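Local atomic coordinates of CRS2 (Zea mays, PDB entry 1RYB), a protein that facilitates the splicing of group IIB introns in chloroplasts, working in complexes with CAF1 or CAF2, and has no peptidyl-tRNA hydrolase activity despite belonging to that family. Residues A[58-63]-A[73-78]; A[84-89]-A[130-135]. All coordinates share one frame; numbering follows the deposited sequence. Where two conformers were deposited one is given.

Interaction 1: A[58-63]-A[73-78]; sequences SKSLLG and LVVKPQ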
loop_
_atom_site.group_PDB
_atom_site.type_symbol
_atom_site.label_atom_id
_atom_site.label_comp_id
_atom_site.label_asym_id
_atom_site.label_seq_id
_atom_site.Cartn_x
_atom_site.Cartn_y
_atom_site.Cartn_z
ATOM N N SER A 58 8.319 -15.141 2.635
ATOM C CA SER A 58 7.232 -14.801 3.594
ATOM C C SER A 58 5.867 -14.462 2.932
ATOM O O SER A 58 5.269 -13.396 3.177
ATOM C CB SER A 58 7.652 -13.581 4.443
ATOM O OG SER A 58 6.714 -13.403 5.512
ATOM N N LYS A 59 5.410 -15.360 2.063
ATOM C CA LYS A 59 4.110 -15.235 1.354
ATOM C C LYS A 59 4.030 -14.008 0.528
ATOM O O LYS A 59 2.923 -13.570 0.257
ATOM C CB LYS A 59 3.006 -15.090 2.400
ATOM C CG LYS A 59 2.913 -16.253 3.403
ATOM C CD LYS A 59 1.729 -16.094 4.372
ATOM C CE LYS A 59 1.237 -17.418 4.925
ATOM N NZ LYS A 59 2.320 -18.078 5.669
ATOM N N SER A 60 5.173 -13.484 0.035
ATOM C CA SER A 60 5.135 -12.253 -0.733
ATOM C C SER A 60 6.044 -12.306 -1.926
ATOM O O SER A 60 6.924 -13.140 -2.005
ATOM C CB SER A 60 5.719 -11.119 0.149
ATOM O OG SER A 60 4.912 -10.991 1.345
ATOM N N LEU A 61 5.866 -11.338 -2.754
ATOM C CA LEU A 61 6.802 -10.942 -3.796
ATOM C C LEU A 61 7.451 -9.686 -3.228
ATOM O O LEU A 61 6.757 -8.813 -2.683
ATOM C CB LEU A 61 6.104 -10.520 -5.116
ATOM C CG LEU A 61 5.896 -11.660 -6.039
ATOM C CD1 LEU A 61 5.079 -11.149 -7.239
ATOM C CD2 LEU A 61 7.290 -12.180 -6.448
ATOM N N LEU A 62 8.787 -9.574 -3.313
ATOM C CA LEU A 62 9.364 -8.345 -2.846
ATOM C C LEU A 62 10.580 -8.040 -3.649
ATOM O O LEU A 62 11.108 -8.925 -4.349
ATOM C CB LEU A 62 9.670 -8.335 -1.334
ATOM C CG LEU A 62 10.681 -9.377 -0.881
ATOM C CD1 LEU A 62 12.133 -8.808 -0.852
ATOM C CD2 LEU A 62 10.356 -9.909 0.516
ATOM N N GLY A 63 11.074 -6.823 -3.465
ATOM C CA GLY A 63 12.348 -6.347 -4.078
ATOM C C GLY A 63 13.095 -5.502 -3.067
ATOM O O GLY A 63 12.492 -4.787 -2.251
ATOM N N LEU A 73 12.604 -2.098 1.352
ATOM C CA LEU A 73 12.084 -3.259 0.644
ATOM C C LEU A 73 10.702 -2.909 0.149
ATOM O O LEU A 73 10.024 -2.138 0.793
ATOM C CB LEU A 73 12.177 -4.579 1.378
ATOM C CG LEU A 73 11.562 -4.663 2.729
ATOM C CD1 LEU A 73 11.133 -6.112 2.918
ATOM C CD2 LEU A 73 12.595 -4.378 3.813
ATOM N N VAL A 74 10.364 -3.310 -1.052
ATOM C CA VAL A 74 9.042 -3.051 -1.613
ATOM C C VAL A 74 8.340 -4.359 -1.686
ATOM O O VAL A 74 8.895 -5.262 -2.175
ATOM C CB VAL A 74 9.042 -2.283 -2.962
ATOM C CG1 VAL A 74 9.565 -0.861 -2.782
ATOM C CG2 VAL A 74 9.830 -3.006 -3.988
ATOM N N VAL A 75 7.126 -4.466 -1.156
ATOM C CA VAL A 75 6.494 -5.767 -0.979
ATOM C C VAL A 75 5.028 -5.812 -1.438
ATOM O O VAL A 75 4.297 -4.875 -1.186
ATOM C CB VAL A 75 6.445 -5.987 0.550
ATOM C CG1 VAL A 75 5.719 -7.273 0.940
ATOM C CG2 VAL A 75 7.793 -5.914 1.203
ATOM N N LYS A 76 4.645 -6.917 -2.075
ATOM C CA LYS A 76 3.268 -7.241 -2.480
ATOM C C LYS A 76 2.989 -8.606 -1.885
ATOM O O LYS A 76 3.475 -9.653 -2.389
ATOM C CB LYS A 76 3.093 -7.325 -4.003
ATOM C CG LYS A 76 3.303 -5.914 -4.641
ATOM C CD LYS A 76 2.762 -5.820 -6.084
ATOM C CE LYS A 76 3.601 -6.646 -7.031
ATOM N NZ LYS A 76 3.199 -6.560 -8.465
ATOM N N PRO A 77 2.268 -8.647 -0.784
ATOM C CA PRO A 77 1.928 -9.925 -0.207
ATOM C C PRO A 77 1.047 -10.692 -1.192
ATOM O O PRO A 77 0.196 -10.130 -1.914
ATOM C CB PRO A 77 1.067 -9.599 1.031
ATOM C CG PRO A 77 1.407 -8.142 1.364
ATOM C CD PRO A 77 1.765 -7.541 0.013
ATOM N N GLN A 78 1.325 -11.971 -1.278
ATOM C CA GLN A 78 0.582 -12.867 -2.125
ATOM C C GLN A 78 -0.201 -13.873 -1.260
ATOM O O GLN A 78 -0.258 -15.051 -1.573
ATOM C CB GLN A 78 1.528 -13.643 -3.073
ATOM C CG GLN A 78 2.467 -12.667 -3.819
ATOM C CD GLN A 78 1.739 -11.773 -4.794
ATOM O OE1 GLN A 78 1.994 -10.529 -4.841
ATOM N NE2 GLN A 78 0.890 -12.394 -5.614
#
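The beta hairpin of strands 60-67 and 70-77 brings Leu61 opposite Lys76 and Gly63 opposite Val74, two antiparallel hydrogen-bonded pairs. Each pair exchanges two backbone bonds; Lys76 N reaches Leu61 O at 2.9 Å in an almost straight line (178° at the hydrogen). A fifth bond, Gln78 N to Lys59 O at 2.7 Å, carries the ladder past the last bridge. In the non-hydrogen-bonded pairs the alpha carbons come closer, and Leu62 CA lies 3.2 Å from Val74 O, next to its own pair with Val75, in a CA-H...O contact.

One face of the ladder holds Ser60, Leu62, Val75 and Pro77. The two methyls of Val75 serve different neighbours: CG1, anti to the backbone N (chi1 176°), sits 3.8 Å from Ser60 OG, while CG2 lies 4.0 Å from Leu62 CB. Ser60 OG also rests 3.5 Å from Pro77 CA, and donates its proton to Ser58 O from above the carbonyl plane. On the other face the Lys76 chain bends at chi3 (-69°) and runs away from Leu61 to a salt bridge with Asp43.

Helix 84-94 covers the Ser60-Leu62 face and helix 37-48 the Val74-Lys76 face of this hairpin, built into the mixed central sheet of an alpha/beta fold.

Interaction 2: A[84-89]-A[130-135]; sequences SGEAIG and LQNVIE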
loop_
_atom_site.group_PDB
_atom_site.type_symbol
_atom_site.label_atom_id
_atom_site.label_comp_id
_atom_site.label_asym_id
_atom_site.label_seq_id
_atom_site.Cartn_x
_atom_site.Cartn_y
_atom_site.Cartn_z
ATOM N N SER A 84 -2.750 -10.369 4.805
ATOM C CA SER A 84 -1.646 -9.514 4.536
ATOM C C SER A 84 -0.648 -9.465 5.710
ATOM O O SER A 84 0.564 -9.333 5.512
ATOM C CB SER A 84 -2.145 -8.109 4.188
ATOM O OG SER A 84 -2.956 -8.143 3.003
ATOM N N GLY A 85 -1.139 -9.485 6.941
ATOM C CA GLY A 85 -0.261 -9.350 8.084
ATOM C C GLY A 85 0.639 -10.553 8.238
ATOM O O GLY A 85 1.812 -10.449 8.738
ATOM N N GLU A 86 0.106 -11.678 7.826
ATOM C CA GLU A 86 0.865 -12.906 7.863
ATOM C C GLU A 86 2.112 -12.801 7.055
ATOM O O GLU A 86 3.067 -13.487 7.351
ATOM C CB GLU A 86 0.036 -14.146 7.382
ATOM C CG GLU A 86 -1.073 -14.412 8.420
ATOM C CD GLU A 86 -1.884 -15.644 8.166
ATOM O OE1 GLU A 86 -2.925 -15.814 8.711
ATOM O OE2 GLU A 86 -1.473 -16.399 7.187
ATOM N N ALA A 87 2.065 -12.007 5.954
ATOM C CA ALA A 87 3.231 -11.795 5.115
ATOM C C ALA A 87 4.136 -10.664 5.688
ATOM O O ALA A 87 5.367 -10.792 5.781
ATOM C CB ALA A 87 2.778 -11.360 3.724
ATOM N N ILE A 88 3.517 -9.499 6.064
ATOM C CA ILE A 88 4.269 -8.347 6.466
ATOM C C ILE A 88 4.962 -8.460 7.817
ATOM O O ILE A 88 6.098 -8.001 7.987
ATOM C CB ILE A 88 3.403 -7.111 6.338
ATOM C CG1 ILE A 88 3.130 -6.847 4.841
ATOM C CG2 ILE A 88 4.086 -5.910 7.002
ATOM C CD1 ILE A 88 1.804 -6.100 4.625
ATOM N N GLY A 89 4.289 -9.035 8.820
ATOM C CA GLY A 89 4.947 -9.135 10.138
ATOM C C GLY A 89 6.289 -9.803 10.067
ATOM O O GLY A 89 7.264 -9.292 10.569
ATOM N N LEU A 130 -5.721 -4.097 6.081
ATOM C CA LEU A 130 -5.096 -3.261 7.125
ATOM C C LEU A 130 -5.383 -3.839 8.514
ATOM O O LEU A 130 -4.525 -3.887 9.373
ATOM C CB LEU A 130 -5.626 -1.824 7.010
ATOM C CG LEU A 130 -4.809 -0.749 7.630
ATOM C CD1 LEU A 130 -3.322 -0.908 7.258
ATOM C CD2 LEU A 130 -5.391 0.516 6.936
ATOM N N GLN A 131 -6.579 -4.350 8.676
ATOM C CA GLN A 131 -6.892 -4.933 9.935
ATOM C C GLN A 131 -5.961 -6.098 10.242
ATOM O O GLN A 131 -5.457 -6.226 11.336
ATOM C CB GLN A 131 -8.354 -5.392 9.924
ATOM C CG GLN A 131 -8.677 -6.082 11.262
ATOM C CD GLN A 131 -10.071 -6.664 11.279
ATOM O OE1 GLN A 131 -10.752 -6.760 10.223
ATOM N NE2 GLN A 131 -10.503 -7.087 12.467
ATOM N N ASN A 132 -5.762 -7.006 9.293
ATOM C CA ASN A 132 -4.858 -8.112 9.526
ATOM C C ASN A 132 -3.415 -7.666 9.762
ATOM O O ASN A 132 -2.686 -8.309 10.521
ATOM C CB ASN A 132 -4.894 -9.116 8.339
ATOM C CG ASN A 132 -4.207 -10.421 8.650
ATOM O OD1 ASN A 132 -3.133 -10.729 8.113
ATOM N ND2 ASN A 132 -4.775 -11.181 9.603
ATOM N N VAL A 133 -2.965 -6.562 9.104
ATOM C CA VAL A 133 -1.566 -6.081 9.346
ATOM C C VAL A 133 -1.421 -5.635 10.775
ATOM O O VAL A 133 -0.478 -5.926 11.436
ATOM C CB VAL A 133 -1.160 -4.931 8.402
ATOM C CG1 VAL A 133 0.181 -4.309 8.804
ATOM C CG2 VAL A 133 -1.168 -5.393 6.918
ATOM N N ILE A 134 -2.373 -4.882 11.240
ATOM C CA ILE A 134 -2.302 -4.377 12.601
ATOM C C ILE A 134 -2.216 -5.537 13.619
ATOM O O ILE A 134 -1.454 -5.549 14.607
ATOM C CB ILE A 134 -3.478 -3.368 12.925
ATOM C CG1 ILE A 134 -3.307 -2.014 12.203
ATOM C CG2 ILE A 134 -3.605 -3.176 14.470
ATOM C CD1 ILE A 134 -4.633 -1.218 11.979
ATOM N N GLU A 135 -3.080 -6.485 13.429
ATOM C CA GLU A 135 -3.049 -7.581 14.298
ATOM C C GLU A 135 -1.646 -8.260 14.285
ATOM O O GLU A 135 -1.115 -8.584 15.320
ATOM C CB GLU A 135 -4.189 -8.555 13.900
ATOM C CG GLU A 135 -3.873 -10.031 14.183
ATOM C CD GLU A 135 -5.020 -10.938 13.881
ATOM O OE1 GLU A 135 -4.938 -12.151 14.039
ATOM O OE2 GLU A 135 -6.115 -10.271 13.480
HETATM O O HOH W 1 -3.932 -14.053 10.253
#
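Polar contacts centre on Asn132 OD1, which receives Gly85 N at 2.6 Å from within the carboxamide plane, along a lone pair. The bond is short but bent, 133° at the hydrogen, and Glu86 N adds a weak second one to the same oxygen at 3.4 Å. With CG anti to the backbone N (chi1 -168°), the amide of Asn132 extends across to helix 84-94, where it takes up the backbone N-H groups of Gly85 and Glu86. Its other branch is engaged through water: ND2 donates to a water molecule at 3.1 Å, which in turn donates to Glu86 OE1.

The two helices lie on one side of the central sheet of this peptidyl-tRNA hydrolase fold, their short segments crossing at -43° with axes 7.4 Å apart. So close an approach rests on Gly85, whose CA comes within 3.7 Å of Val133 CA; a CA-H...O contact from Gly85 CA to Asn132 O accompanies it.

Apolar packing falls to Val133 CG2, which touches Ile88 CD1 at 3.8 Å and Ser84 CB at 4.0 Å. Beneath, Ile88 and Val133 both reach Leu104 of strand 102-108.

Helix 84-94 connects the two: it supplies one segment of interaction 2 and lies over the Ser60-Pro77 face of interaction 1 through Ala87. Ala87 CB packs 3.2 Å from Ser60 OG and 3.6 Å from Pro77 CB, and Ala87 O is probably hydrogen-bonded to Ser58 OG at 3.0 Å. The contact centres are 12 Å apart, and the chain passes from strand 70-77 into this helix. Residues that correspond to tRNA-binding positions by similarity lie near both: Asn82 and Asn128 are each about 6 Å from Asn132, side chain to side chain, and Tyr30 and Tyr80 about 8 Å from Gln78.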